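Local coordinates for EF0056 (Enterococcus faecalis, PDB 6ORI), which is of unknown molecular function but is a surface protein of enterococci, probably associated with biofilm formation, its N-terminal region apparently built of immunoglobulin-like domains, at residues K27-S32 and S173-D178. Sequence-based numbering, arbitrary orientation.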
loop_
_atom_site.group_PDB
_atom_site.type_symbol
_atom_site.label_atom_id
_atom_site.label_comp_id
_atom_site.label_asym_id
_atom_site.label_seq_id
_atom_site.Cartn_x
_atom_site.Cartn_y
_atom_site.Cartn_z
ATOM N N LYS A 27 -9.122 -8.290 -17.160
ATOM C CA LYS A 27 -10.449 -7.973 -16.690
ATOM C C LYS A 27 -10.429 -7.994 -15.166
ATOM O O LYS A 27 -9.561 -8.624 -14.542
ATOM C CB LYS A 27 -11.477 -8.971 -17.229
ATOM C CG LYS A 27 -11.347 -10.375 -16.661
ATOM C CD LYS A 27 -12.448 -11.288 -17.190
ATOM C CE LYS A 27 -13.801 -10.918 -16.603
ATOM N NZ LYS A 27 -14.496 -12.104 -16.018
ATOM N N ASN A 28 -11.391 -7.328 -14.556
ATOM C CA ASN A 28 -11.485 -7.316 -13.114
ATOM C C ASN A 28 -11.942 -8.670 -12.623
ATOM O O ASN A 28 -12.951 -9.217 -13.074
ATOM C CB ASN A 28 -12.400 -6.183 -12.665
ATOM C CG ASN A 28 -11.861 -4.823 -13.095
ATOM O OD1 ASN A 28 -11.800 -4.525 -14.285
ATOM N ND2 ASN A 28 -11.436 -4.020 -12.139
ATOM N N TYR A 29 -11.138 -9.244 -11.744
ATOM C CA TYR A 29 -11.383 -10.575 -11.209
ATOM C C TYR A 29 -11.935 -10.468 -9.780
ATOM O O TYR A 29 -12.409 -9.426 -9.382
ATOM C CB TYR A 29 -10.099 -11.426 -11.297
ATOM C CG TYR A 29 -9.786 -11.934 -12.691
ATOM C CD1 TYR A 29 -10.665 -12.797 -13.345
ATOM C CD2 TYR A 29 -8.617 -11.581 -13.346
ATOM C CE1 TYR A 29 -10.357 -13.307 -14.625
ATOM C CE2 TYR A 29 -8.317 -12.076 -14.607
ATOM C CZ TYR A 29 -9.200 -12.911 -15.250
ATOM O OH TYR A 29 -8.902 -13.399 -16.510
ATOM N N ASN A 30 -11.848 -11.542 -9.010
ATOM C CA ASN A 30 -12.483 -11.608 -7.706
ATOM C C ASN A 30 -11.479 -11.697 -6.560
ATOM O O ASN A 30 -11.831 -12.053 -5.446
ATOM C CB ASN A 30 -13.410 -12.821 -7.644
ATOM C CG ASN A 30 -14.328 -12.922 -8.849
ATOM O OD1 ASN A 30 -14.933 -11.931 -9.274
ATOM N ND2 ASN A 30 -14.425 -14.124 -9.414
ATOM N N PHE A 31 -10.229 -11.386 -6.843
ATOM C CA PHE A 31 -9.234 -11.179 -5.782
ATOM C C PHE A 31 -9.499 -9.822 -5.175
ATOM O O PHE A 31 -9.951 -8.917 -5.884
ATOM C CB PHE A 31 -7.823 -11.248 -6.349
ATOM C CG PHE A 31 -7.510 -12.571 -6.983
ATOM C CD1 PHE A 31 -7.794 -12.810 -8.317
ATOM C CD2 PHE A 31 -6.942 -13.589 -6.247
ATOM C CE1 PHE A 31 -7.520 -14.032 -8.888
ATOM C CE2 PHE A 31 -6.678 -14.803 -6.810
ATOM C CZ PHE A 31 -6.977 -15.030 -8.126
ATOM N N SER A 32 -9.221 -9.629 -3.891
ATOM C CA SER A 32 -9.428 -8.322 -3.289
ATOM C C SER A 32 -8.254 -7.788 -2.497
ATOM O O SER A 32 -8.249 -6.612 -2.198
ATOM C CB SER A 32 -10.698 -8.277 -2.437
ATOM O OG SER A 32 -10.648 -9.242 -1.413
ATOM N N SER A 173 -1.736 -12.769 -14.453
ATOM C CA SER A 173 -2.514 -13.873 -14.951
ATOM C C SER A 173 -1.892 -14.393 -16.246
ATOM O O SER A 173 -1.808 -13.670 -17.234
ATOM C CB SER A 173 -3.927 -13.369 -15.211
ATOM O OG SER A 173 -4.661 -14.354 -15.931
ATOM N N HIS A 174 -1.442 -15.636 -16.232
ATOM C CA HIS A 174 -0.753 -16.204 -17.393
ATOM C C HIS A 174 -1.673 -16.283 -18.634
ATOM O O HIS A 174 -1.209 -16.044 -19.757
ATOM C CB HIS A 174 -0.150 -17.579 -17.060
ATOM C CG HIS A 174 0.945 -17.551 -16.037
ATOM N ND1 HIS A 174 1.948 -16.609 -16.023
ATOM C CD2 HIS A 174 1.200 -18.385 -15.002
ATOM C CE1 HIS A 174 2.765 -16.849 -15.010
ATOM N NE2 HIS A 174 2.335 -17.928 -14.381
ATOM N N GLN A 175 -2.956 -16.566 -18.427
ATOM C CA GLN A 175 -3.915 -16.700 -19.533
ATOM C C GLN A 175 -4.202 -15.347 -20.182
ATOM O O GLN A 175 -4.759 -15.277 -21.281
ATOM C CB GLN A 175 -5.223 -17.348 -19.044
ATOM C CG GLN A 175 -6.013 -16.506 -18.036
ATOM C CD GLN A 175 -7.106 -17.257 -17.311
ATOM O OE1 GLN A 175 -7.124 -18.479 -17.283
ATOM N NE2 GLN A 175 -8.024 -16.511 -16.693
ATOM N N ASP A 176 -3.855 -14.276 -19.475
ATOM C CA ASP A 176 -4.012 -12.908 -19.964
ATOM C C ASP A 176 -2.653 -12.292 -20.319
ATOM O O ASP A 176 -2.422 -11.095 -20.127
ATOM C CB ASP A 176 -4.702 -12.056 -18.896
ATOM C CG ASP A 176 -6.108 -12.533 -18.588
ATOM O OD1 ASP A 176 -6.950 -12.470 -19.510
ATOM O OD2 ASP A 176 -6.389 -12.959 -17.445
ATOM N N ASP A 177 -1.747 -13.140 -20.804
ATOM C CA ASP A 177 -0.418 -12.711 -21.244
ATOM C C ASP A 177 0.353 -11.949 -20.165
ATOM O O ASP A 177 1.042 -10.975 -20.438
ATOM C CB ASP A 177 -0.538 -11.891 -22.533
ATOM C CG ASP A 177 -1.239 -12.663 -23.640
ATOM O OD1 ASP A 177 -1.130 -13.914 -23.650
ATOM O OD2 ASP A 177 -1.904 -12.032 -24.489
ATOM N N ASP A 178 0.225 -12.425 -18.930
ATOM C CA ASP A 178 0.924 -11.862 -17.764
ATOM C C ASP A 178 0.559 -10.421 -17.453
ATOM O O ASP A 178 1.317 -9.684 -16.813
ATOM C CB ASP A 178 2.441 -12.028 -17.890
ATOM C CG ASP A 178 2.870 -13.450 -17.704
ATOM O OD1 ASP A 178 2.028 -14.272 -17.292
ATOM O OD2 ASP A 178 4.060 -13.751 -17.962
HETATM O O HOH W 1 -8.659 -10.316 -19.158
#
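Tyr29 joins the segment 27-32 to the turn 173-178 through a small, polar side-chain contact. The tyrosine sits in the loop that leads into strand 31-38. Its partners Gln175 and Asp176 lie in the connection between strands 166-173 and 179-181.

The phenol oxygen does the touching. Tyr29 OH donates to Asp176 OD2 at 2.7 Å, and OD2 receives it on its syn lone pair. OD2 comes in at the rim of the ring, close to its plane, and the carboxylate is turned 44° from the ring. Gln175 NE2 donates back to Tyr29 OH over 3.2 Å, almost within its own amide plane, with an N-H...O angle of 152°. With chi1 at 65°, Gln175 CG is wedged between N and C, and the rest of the side chain stretches out to carry the amide to the phenol. The hydroxyl is thus both donor and acceptor.

Asp176 OD2 is gripped a second time from its anti side, where Ser173 OG donates at 2.7 Å, out of the carboxylate plane. The other oxygen, Asp176 OD1, takes a bond from a water, which in turn accepts from Lys27 N. Both carboxylate oxygens are therefore engaged, and the two bonds on OD2 should limit rotation of the group.

The segment 173-178 holds the five-residue loop of a beta hairpin in the larger sheet, opening with a short 3-10 turn. Ser173 O closes it by accepting from both Asp176 N and Asp178 N. His174 ND1 bonds Asp178 OD1 within the turn, and Asp178 also forms a salt bridge with Arg71.

Lys27 CG lies 3.6 Å above one face of the Tyr29 ring, toward its rim. Trp68 meets the same tyrosine edge-to-face and does likewise with Phe31.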